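Local structure of interleukin-1beta (Gallus gallus, 2WRY) at residues V44-A49 with L69-Y74; R107-R112 with E124-P129; F132-L137 with Q151-T156. The protein is a secreted cytokine of the interleukin-1 family that probably signals in inflammation and fever by binding the interleukin-1 receptor. All coordinates share one frame; numbering follows the deposited sequence.

Contact 1 (V44-A49 with L69-Y74)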
loop_
_atom_site.group_PDB
_atom_site.type_symbol
_atom_site.label_atom_id
_atom_site.label_comp_id
_atom_site.label_asym_id
_atom_site.label_seq_id
_atom_site.Cartn_x
_atom_site.Cartn_y
_atom_site.Cartn_z
ATOM N N VAL A 44 4.314 11.206 2.362
ATOM C CA VAL A 44 4.931 9.931 2.106
ATOM C C VAL A 44 4.985 9.633 0.603
ATOM O O VAL A 44 3.992 9.825 -0.096
ATOM C CB VAL A 44 4.177 8.828 2.895
ATOM C CG1 VAL A 44 4.453 7.446 2.317
ATOM C CG2 VAL A 44 4.526 8.931 4.384
ATOM N N ARG A 45 6.153 9.208 0.117
ATOM C CA ARG A 45 6.271 8.631 -1.226
ATOM C C ARG A 45 6.448 7.132 -1.054
ATOM O O ARG A 45 6.879 6.669 0.021
ATOM C CB ARG A 45 7.460 9.207 -2.002
ATOM C CG ARG A 45 7.230 10.644 -2.419
ATOM C CD ARG A 45 7.665 10.889 -3.858
ATOM N NE ARG A 45 9.073 10.631 -4.138
ATOM C CZ ARG A 45 9.575 10.391 -5.353
ATOM N NH1 ARG A 45 8.787 10.360 -6.434
ATOM N NH2 ARG A 45 10.880 10.178 -5.488
ATOM N N LEU A 46 6.093 6.363 -2.077
ATOM C CA LEU A 46 6.244 4.910 -2.010
ATOM C C LEU A 46 7.413 4.460 -2.863
ATOM O O LEU A 46 7.560 4.899 -4.008
ATOM C CB LEU A 46 4.966 4.185 -2.480
ATOM C CG LEU A 46 3.683 4.469 -1.696
ATOM C CD1 LEU A 46 2.535 3.606 -2.229
ATOM C CD2 LEU A 46 3.862 4.213 -0.159
ATOM N N ASN A 47 8.243 3.581 -2.323
ATOM C CA ASN A 47 9.259 2.955 -3.145
ATOM C C ASN A 47 8.644 1.609 -3.480
ATOM O O ASN A 47 8.601 0.705 -2.628
ATOM C CB ASN A 47 10.574 2.781 -2.374
ATOM C CG ASN A 47 11.802 3.107 -3.238
ATOM O OD1 ASN A 47 11.768 3.049 -4.482
ATOM N ND2 ASN A 47 12.917 3.379 -2.571
ATOM N N ILE A 48 8.101 1.506 -4.685
ATOM C CA ILE A 48 7.370 0.312 -5.111
ATOM C C ILE A 48 8.317 -0.711 -5.707
ATOM O O ILE A 48 8.903 -0.492 -6.778
ATOM C CB ILE A 48 6.226 0.647 -6.090
ATOM C CG1 ILE A 48 5.281 1.662 -5.421
ATOM C CG2 ILE A 48 5.497 -0.657 -6.497
ATOM C CD1 ILE A 48 4.002 1.961 -6.200
ATOM N N ALA A 49 8.517 -1.808 -4.979
ATOM C CA ALA A 49 9.409 -2.872 -5.459
ATOM C C ALA A 49 8.605 -3.808 -6.334
ATOM O O ALA A 49 7.635 -4.433 -5.869
ATOM C CB ALA A 49 9.974 -3.659 -4.297
ATOM N N LEU A 69 5.450 -2.501 -1.012
ATOM C CA LEU A 69 5.258 -1.044 -0.892
ATOM C C LEU A 69 6.110 -0.508 0.247
ATOM O O LEU A 69 5.783 -0.688 1.421
ATOM C CB LEU A 69 3.794 -0.722 -0.672
ATOM C CG LEU A 69 2.883 -1.276 -1.775
ATOM C CD1 LEU A 69 1.441 -0.978 -1.426
ATOM C CD2 LEU A 69 3.262 -0.647 -3.122
ATOM N N GLY A 70 7.236 0.108 -0.121
ATOM C CA GLY A 70 8.147 0.685 0.849
ATOM C C GLY A 70 7.746 2.124 1.140
ATOM O O GLY A 70 7.309 2.854 0.244
ATOM N N ILE A 71 7.835 2.511 2.406
ATOM C CA ILE A 71 7.525 3.877 2.815
ATOM C C ILE A 71 8.839 4.638 2.699
ATOM O O ILE A 71 9.716 4.487 3.574
ATOM C CB ILE A 71 6.991 3.926 4.270
ATOM C CG1 ILE A 71 5.855 2.907 4.484
ATOM C CG2 ILE A 71 6.530 5.341 4.617
ATOM C CD1 ILE A 71 4.727 3.033 3.427
ATOM N N LYS A 72 8.989 5.389 1.601
ATOM C CA LYS A 72 10.287 5.912 1.180
ATOM C C LYS A 72 10.905 6.813 2.242
ATOM O O LYS A 72 10.284 7.759 2.720
ATOM C CB LYS A 72 10.162 6.663 -0.150
ATOM C CG LYS A 72 11.511 7.149 -0.665
ATOM C CD LYS A 72 11.289 7.629 -2.104
ATOM C CE LYS A 72 12.616 7.881 -2.832
ATOM N NZ LYS A 72 13.452 8.862 -2.120
ATOM N N GLY A 73 12.127 6.465 2.630
ATOM C CA GLY A 73 12.892 7.240 3.611
ATOM C C GLY A 73 12.690 6.860 5.068
ATOM O O GLY A 73 13.370 7.413 5.963
ATOM N N TYR A 74 11.757 5.941 5.315
ATOM C CA TYR A 74 11.465 5.525 6.669
ATOM C C TYR A 74 11.850 4.070 6.970
ATOM O O TYR A 74 11.662 3.611 8.107
ATOM C CB TYR A 74 9.990 5.739 6.964
ATOM C CG TYR A 74 9.532 7.176 6.987
ATOM C CD1 TYR A 74 8.938 7.768 5.864
ATOM C CD2 TYR A 74 9.642 7.937 8.150
ATOM C CE1 TYR A 74 8.449 9.071 5.908
ATOM C CE2 TYR A 74 9.162 9.256 8.202
ATOM C CZ TYR A 74 8.565 9.802 7.080
ATOM O OH TYR A 74 8.089 11.092 7.120
HETATM O O HOH W 1 8.436 9.584 1.840
#
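The Tyr74 ring meets Val44 obliquely, its CE1 lying 4.2 Å from Val44 CG2, and the Arg45 guanidinium is approached, also obliquely, by the CE methylene of Lys72, 3.9 Å from Arg45 NH2. The arginine chain, bent at chi2 and chi3, and the lysine chain run side by side in the same direction. Between these borders strands 45-53 and 66-71 pair antiparallel. Asn47 and Gly70 exchange two backbone hydrogen bonds as a hydrogen-bonded pair, and a third runs from Lys72 N to Arg45 O at 2.9 Å. Past this bond water 1 continues the ladder, accepting from Arg45 N and donating to Lys72 O, where a type II turn from Ile71 to Tyr74 takes the chain off the strand. On the face that carries Leu46, Ile48, Leu69 and Ile71, all buried, Leu46 lies alongside Ile71, CD2 to CD1 3.9 Å, and Ile48 alongside Leu69, whose CD2 is 3.8 Å from Ile48 CG1. With CG2 anti to the backbone N, Ile71 turns this methyl to Val44 CG1, 3.7 Å away. Strands 4-16 and 76-83 flank the pair in this beta-trefoil. Against that aliphatic face stands the solvent-side border, where Arg45 NH2 and Lys72 NZ are 4.4 Å apart; this proximity of like charges probably costs some electrostatic energy, though solvent probably screens it, since Lys72 is exposed.

Contact 2 (R107-R112 with E124-P129)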
loop_
_atom_site.group_PDB
_atom_site.type_symbol
_atom_site.label_atom_id
_atom_site.label_comp_id
_atom_site.label_asym_id
_atom_site.label_seq_id
_atom_site.Cartn_x
_atom_site.Cartn_y
_atom_site.Cartn_z
ATOM N N ARG A 107 3.020 -11.709 3.153
ATOM C CA ARG A 107 2.382 -10.551 3.813
ATOM C C ARG A 107 2.797 -9.215 3.194
ATOM O O ARG A 107 2.030 -8.233 3.252
ATOM C CB ARG A 107 2.669 -10.539 5.335
ATOM C CG ARG A 107 4.100 -10.164 5.730
ATOM C CD ARG A 107 4.258 -10.355 7.214
ATOM N NE ARG A 107 5.528 -9.884 7.766
ATOM C CZ ARG A 107 6.619 -10.637 7.860
ATOM N NH1 ARG A 107 6.628 -11.867 7.352
ATOM N NH2 ARG A 107 7.726 -10.143 8.404
ATOM N N PHE A 108 3.998 -9.179 2.605
ATOM C CA PHE A 108 4.516 -7.942 2.018
ATOM C C PHE A 108 4.080 -7.704 0.590
ATOM O O PHE A 108 4.336 -6.629 0.067
ATOM C CB PHE A 108 6.042 -7.970 2.005
ATOM C CG PHE A 108 6.639 -7.879 3.376
ATOM C CD1 PHE A 108 6.553 -6.692 4.110
ATOM C CD2 PHE A 108 7.296 -8.977 3.929
ATOM C CE1 PHE A 108 7.126 -6.582 5.382
ATOM C CE2 PHE A 108 7.861 -8.887 5.223
ATOM C CZ PHE A 108 7.778 -7.700 5.938
ATOM N N ILE A 109 3.448 -8.696 -0.043
ATOM C CA ILE A 109 3.124 -8.601 -1.466
ATOM C C ILE A 109 1.683 -8.144 -1.696
ATOM O O ILE A 109 0.746 -8.638 -1.066
ATOM C CB ILE A 109 3.401 -9.950 -2.218
ATOM C CG1 ILE A 109 4.890 -10.303 -2.178
ATOM C CG2 ILE A 109 2.911 -9.906 -3.680
ATOM C CD1 ILE A 109 5.787 -9.264 -2.858
ATOM N N PHE A 110 1.542 -7.179 -2.597
ATOM C CA PHE A 110 0.246 -6.684 -3.087
ATOM C C PHE A 110 0.238 -6.815 -4.584
ATOM O O PHE A 110 1.285 -6.730 -5.218
ATOM C CB PHE A 110 0.043 -5.207 -2.716
ATOM C CG PHE A 110 0.026 -4.963 -1.224
ATOM C CD1 PHE A 110 1.220 -4.893 -0.492
ATOM C CD2 PHE A 110 -1.185 -4.820 -0.538
ATOM C CE1 PHE A 110 1.201 -4.665 0.908
ATOM C CE2 PHE A 110 -1.228 -4.609 0.861
ATOM C CZ PHE A 110 -0.015 -4.544 1.589
ATOM N N TYR A 111 -0.941 -7.032 -5.171
ATOM C CA TYR A 111 -1.063 -6.890 -6.618
ATOM C C TYR A 111 -1.479 -5.485 -6.970
ATOM O O TYR A 111 -2.495 -4.964 -6.486
ATOM C CB TYR A 111 -2.044 -7.912 -7.168
ATOM C CG TYR A 111 -1.513 -9.319 -6.999
ATOM C CD1 TYR A 111 -0.483 -9.791 -7.821
ATOM C CD2 TYR A 111 -2.019 -10.171 -6.025
ATOM C CE1 TYR A 111 0.011 -11.080 -7.700
ATOM C CE2 TYR A 111 -1.499 -11.487 -5.882
ATOM C CZ TYR A 111 -0.489 -11.914 -6.736
ATOM O OH TYR A 111 0.057 -13.196 -6.642
ATOM N N ARG A 112 -0.619 -4.845 -7.751
ATOM C CA ARG A 112 -0.889 -3.517 -8.253
ATOM C C ARG A 112 -1.833 -3.680 -9.437
ATOM O O ARG A 112 -1.476 -4.326 -10.434
ATOM C CB ARG A 112 0.404 -2.877 -8.737
ATOM C CG ARG A 112 0.144 -1.527 -9.354
ATOM C CD ARG A 112 1.419 -0.749 -9.671
ATOM N NE ARG A 112 1.098 0.403 -10.524
ATOM C CZ ARG A 112 1.933 1.414 -10.763
ATOM N NH1 ARG A 112 3.146 1.439 -10.202
ATOM N NH2 ARG A 112 1.553 2.415 -11.558
ATOM N N GLU A 124 -4.279 -4.880 -4.117
ATOM C CA GLU A 124 -4.903 -6.033 -3.465
ATOM C C GLU A 124 -3.858 -6.847 -2.720
ATOM O O GLU A 124 -2.819 -7.173 -3.291
ATOM C CB GLU A 124 -5.585 -6.921 -4.508
ATOM C CG GLU A 124 -6.351 -8.103 -3.869
ATOM C CD GLU A 124 -7.091 -8.947 -4.890
ATOM O OE1 GLU A 124 -6.952 -8.691 -6.119
ATOM O OE2 GLU A 124 -7.809 -9.886 -4.466
ATOM N N SER A 125 -4.133 -7.168 -1.466
ATOM C CA SER A 125 -3.212 -8.041 -0.709
ATOM C C SER A 125 -3.065 -9.422 -1.333
ATOM O O SER A 125 -4.066 -10.071 -1.651
ATOM C CB SER A 125 -3.703 -8.188 0.736
ATOM O OG SER A 125 -2.875 -9.091 1.431
ATOM N N ALA A 126 -1.825 -9.904 -1.437
ATOM C CA ALA A 126 -1.591 -11.290 -1.851
ATOM C C ALA A 126 -1.851 -12.275 -0.709
ATOM O O ALA A 126 -2.263 -13.431 -0.963
ATOM C CB ALA A 126 -0.161 -11.486 -2.396
ATOM N N ALA A 127 -1.577 -11.851 0.528
ATOM C CA ALA A 127 -1.771 -12.708 1.704
ATOM C C ALA A 127 -3.240 -12.810 2.048
ATOM O O ALA A 127 -3.684 -13.839 2.584
ATOM C CB ALA A 127 -0.995 -12.180 2.890
ATOM N N PHE A 128 -3.983 -11.742 1.748
ATOM C CA PHE A 128 -5.425 -11.667 2.010
ATOM C C PHE A 128 -6.169 -11.308 0.727
ATOM O O PHE A 128 -6.656 -10.189 0.604
ATOM C CB PHE A 128 -5.742 -10.624 3.093
ATOM C CG PHE A 128 -5.281 -11.031 4.466
ATOM C CD1 PHE A 128 -6.182 -11.529 5.419
ATOM C CD2 PHE A 128 -3.926 -10.908 4.812
ATOM C CE1 PHE A 128 -5.724 -11.900 6.702
ATOM C CE2 PHE A 128 -3.476 -11.283 6.088
ATOM C CZ PHE A 128 -4.379 -11.774 7.021
ATOM N N PRO A 129 -6.266 -12.257 -0.222
ATOM C CA PRO A 129 -6.970 -11.951 -1.467
ATOM C C PRO A 129 -8.379 -11.410 -1.187
ATOM O O PRO A 129 -9.051 -11.870 -0.235
ATOM C CB PRO A 129 -7.021 -13.303 -2.213
ATOM C CG PRO A 129 -6.051 -14.196 -1.529
ATOM C CD PRO A 129 -5.696 -13.623 -0.205
HETATM O O HOH W 2 -0.220 -8.740 1.528
#
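Glu124 pairs with Tyr111 through two backbone hydrogen bonds, Tyr111 N to Glu124 O at 2.7 Å and Glu124 N to Tyr111 O at 3.0 Å. The same Glu124 O takes a CA-H contact from Phe110, while the extended glutamate chain carries OE2 to the backbone N of Gly130. Ser125 faces Phe110 as a non-hydrogen-bonded pair, with ring atom CD2 of Phe110 3.8 Å from Ser125 CA. Its hydroxyl accepts from Phe128 N in an ST motif and also donates to water 2, 2.7 Å from OG. Ala126 N then binds Ile109 O at 2.9 Å, and its methyl touches both Ile109 CG2 and Tyr111 CE2, each 3.7 Å away. Ala127 follows with CB against the Arg107 backbone, 3.9 Å from CA; the Arg107 side chain points off to a salt bridge with Glu92. The contact is the base of the hairpin formed by strands 110-115 and 120-125, where the ladder ends; beyond it water 2 links the two segments, donating to Arg107 O and Ile109 O and lying 4.2 Å above the centre of the Phe110 ring. Ile109 O consequently receives both an amide and a water proton, and one water donates to two carbonyls and accepts from a hydroxyl, beside the Phe110 face.

Contact 3 (F132-L137 with Q151-T156)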
loop_
_atom_site.group_PDB
_atom_site.type_symbol
_atom_site.label_atom_id
_atom_site.label_comp_id
_atom_site.label_asym_id
_atom_site.label_seq_id
_atom_site.Cartn_x
_atom_site.Cartn_y
_atom_site.Cartn_z
ATOM N N PHE A 132 -8.132 -4.925 0.045
ATOM C CA PHE A 132 -7.513 -3.826 -0.679
ATOM C C PHE A 132 -7.120 -2.693 0.233
ATOM O O PHE A 132 -7.813 -2.393 1.216
ATOM C CB PHE A 132 -8.493 -3.260 -1.727
ATOM C CG PHE A 132 -8.869 -4.224 -2.819
ATOM C CD1 PHE A 132 -8.333 -4.105 -4.088
ATOM C CD2 PHE A 132 -9.804 -5.239 -2.586
ATOM C CE1 PHE A 132 -8.685 -5.012 -5.107
ATOM C CE2 PHE A 132 -10.170 -6.122 -3.619
ATOM C CZ PHE A 132 -9.624 -5.991 -4.871
ATOM N N ILE A 133 -6.002 -2.044 -0.096
ATOM C CA ILE A 133 -5.563 -0.896 0.696
ATOM C C ILE A 133 -6.571 0.242 0.541
ATOM O O ILE A 133 -6.966 0.590 -0.589
ATOM C CB ILE A 133 -4.159 -0.390 0.286
ATOM C CG1 ILE A 133 -3.111 -1.505 0.446
ATOM C CG2 ILE A 133 -3.818 0.881 1.100
ATOM C CD1 ILE A 133 -1.722 -1.081 0.045
ATOM N N CYS A 134 -7.019 0.792 1.655
ATOM C CA CYS A 134 -8.050 1.828 1.588
ATOM C C CYS A 134 -7.832 2.985 2.539
ATOM O O CYS A 134 -7.138 2.880 3.548
ATOM C CB CYS A 134 -9.450 1.238 1.833
ATOM S SG CYS A 134 -9.641 0.584 3.507
ATOM N N THR A 135 -8.437 4.111 2.190
ATOM C CA THR A 135 -8.478 5.256 3.087
ATOM C C THR A 135 -9.918 5.538 3.493
ATOM O O THR A 135 -10.876 5.111 2.834
ATOM C CB THR A 135 -7.878 6.523 2.420
ATOM O OG1 THR A 135 -8.708 6.931 1.327
ATOM C CG2 THR A 135 -6.442 6.232 1.950
ATOM N N SER A 136 -10.063 6.275 4.577
ATOM C CA SER A 136 -11.367 6.684 5.026
ATOM C C SER A 136 -11.862 7.806 4.131
ATOM O O SER A 136 -11.074 8.493 3.496
ATOM C CB SER A 136 -11.224 7.206 6.449
ATOM O OG SER A 136 -12.449 7.694 6.934
ATOM N N LEU A 137 -13.175 8.007 4.088
ATOM C CA LEU A 137 -13.730 9.219 3.466
ATOM C C LEU A 137 -13.378 10.472 4.266
ATOM O O LEU A 137 -13.335 11.578 3.703
ATOM C CB LEU A 137 -15.251 9.109 3.354
ATOM C CG LEU A 137 -15.843 7.880 2.642
ATOM C CD1 LEU A 137 -17.380 7.927 2.599
ATOM C CD2 LEU A 137 -15.287 7.731 1.252
ATOM N N GLN A 151 -16.297 1.162 -1.076
ATOM C CA GLN A 151 -17.653 1.183 -0.510
ATOM C C GLN A 151 -17.592 1.817 0.873
ATOM O O GLN A 151 -17.252 1.146 1.866
ATOM C CB GLN A 151 -18.241 -0.216 -0.452
ATOM C CG GLN A 151 -19.733 -0.227 -0.125
ATOM C CD GLN A 151 -20.382 -1.606 -0.276
ATOM O OE1 GLN A 151 -19.769 -2.559 -0.767
ATOM N NE2 GLN A 151 -21.642 -1.701 0.131
ATOM N N VAL A 152 -17.882 3.112 0.935
ATOM C CA VAL A 152 -17.721 3.936 2.157
ATOM C C VAL A 152 -16.270 3.949 2.645
ATOM O O VAL A 152 -15.956 3.991 3.842
ATOM C CB VAL A 152 -18.716 3.549 3.303
ATOM C CG1 VAL A 152 -18.860 4.702 4.281
ATOM C CG2 VAL A 152 -20.071 3.164 2.740
ATOM N N ASN A 153 -15.391 3.898 1.660
ATOM C CA ASN A 153 -13.944 4.125 1.819
ATOM C C ASN A 153 -13.425 4.404 0.411
ATOM O O ASN A 153 -14.183 4.312 -0.582
ATOM C CB ASN A 153 -13.239 2.888 2.412
ATOM C CG ASN A 153 -13.386 1.658 1.536
ATOM O OD1 ASN A 153 -12.823 1.589 0.451
ATOM N ND2 ASN A 153 -14.163 0.669 2.018
ATOM N N ILE A 154 -12.143 4.729 0.307
ATOM C CA ILE A 154 -11.546 4.953 -1.007
ATOM C C ILE A 154 -10.450 3.901 -1.161
ATOM O O ILE A 154 -9.559 3.805 -0.316
ATOM C CB ILE A 154 -10.963 6.362 -1.123
ATOM C CG1 ILE A 154 -12.104 7.396 -1.101
ATOM C CG2 ILE A 154 -10.121 6.483 -2.386
ATOM C CD1 ILE A 154 -11.626 8.759 -0.743
ATOM N N ALA A 155 -10.509 3.126 -2.237
ATOM C CA ALA A 155 -9.491 2.098 -2.490
ATOM C C ALA A 155 -8.828 2.327 -3.863
ATOM O O ALA A 155 -8.180 1.441 -4.389
ATOM C CB ALA A 155 -10.084 0.670 -2.385
ATOM N N THR A 156 -8.981 3.542 -4.381
ATOM C CA THR A 156 -8.514 3.924 -5.715
ATOM C C THR A 156 -7.544 5.092 -5.564
ATOM O O THR A 156 -7.858 6.084 -4.859
ATOM C CB THR A 156 -9.709 4.361 -6.628
ATOM O OG1 THR A 156 -10.681 3.298 -6.710
ATOM C CG2 THR A 156 -9.214 4.706 -8.040
HETATM O O HOH W 3 -6.576 -0.469 -3.205
HETATM O O HOH W 4 -14.860 6.045 5.454
#
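Ile154 and Leu137 have the most surface buried here, and they touch each other through Leu137 CD2 and Ile154 CG1, 4.0 Å apart. Ile154 is held first by its backbone: Thr135 N donates to Ile154 O at 2.8 Å, and Ile154 N returns a bond to Thr135 O at 2.9 Å and 168°, nearly straight. This is one antiparallel bridge rather than a ladder. The Ile154 side chain runs across that of Thr135, with CB 3.4 Å from Thr135 OG1. The hydroxyl is placed there by a chi1 of 66°, which sets OG1 between the backbone N and the carbonyl carbon, and it is hydrogen-bonded to Asp16. Ile154 O also accepts a CA-H contact from Cys134.

Leu137, at the end of segment 132-137, leans back over the other segment. Its CD1 meets Val152 CG1 at 3.9 Å, and CD2 rests on the backbone of Asn153. Water 4 accepts from Leu137 N and donates to Val152 O, continuing the pairing beyond the bridge. In this beta-trefoil cytokine the 151-156 loop, which leads into the last strand, 157-160, is thereby fastened to the strand 132-134 region.

Thr135 comes next in buried area, and Asn153 CB lies against Thr135 O, 3.3 Å away. The Asn153 amide is turned back on its own loop, OD1 accepting from Asp150 N and ND2 donating to Gln148 O, while OD1 stands 3.7 Å from Cys134 CB. At the other end Ala155 lays its CB near the CB atoms of Phe132 and Cys134, and water 3 lies within bonding distance of both Ile133 O and Ala155 O.

Contacts 1 and 2 are mostly buried and share one sheet, in which strands 66-71 and 110-115 are neighbours; contact 3 is only partly buried and joins a short strand to a loop, on the opposite side of the chain's centre from contact 1. The three nevertheless converge on the interior: Leu69 CD1 of contact 1 packs on Phe110 of contact 2 and on Ile133 CD1 of contact 3, while Phe110 CE2 lies 3.7 Å from Ile133 CG1. Contact 1 joins a backbone ladder and aliphatic packing to a charged outer border, contact 2 mixes aromatic packing with a bridging water, and contact 3 combines a single bridge with two waters and an exposed leucine.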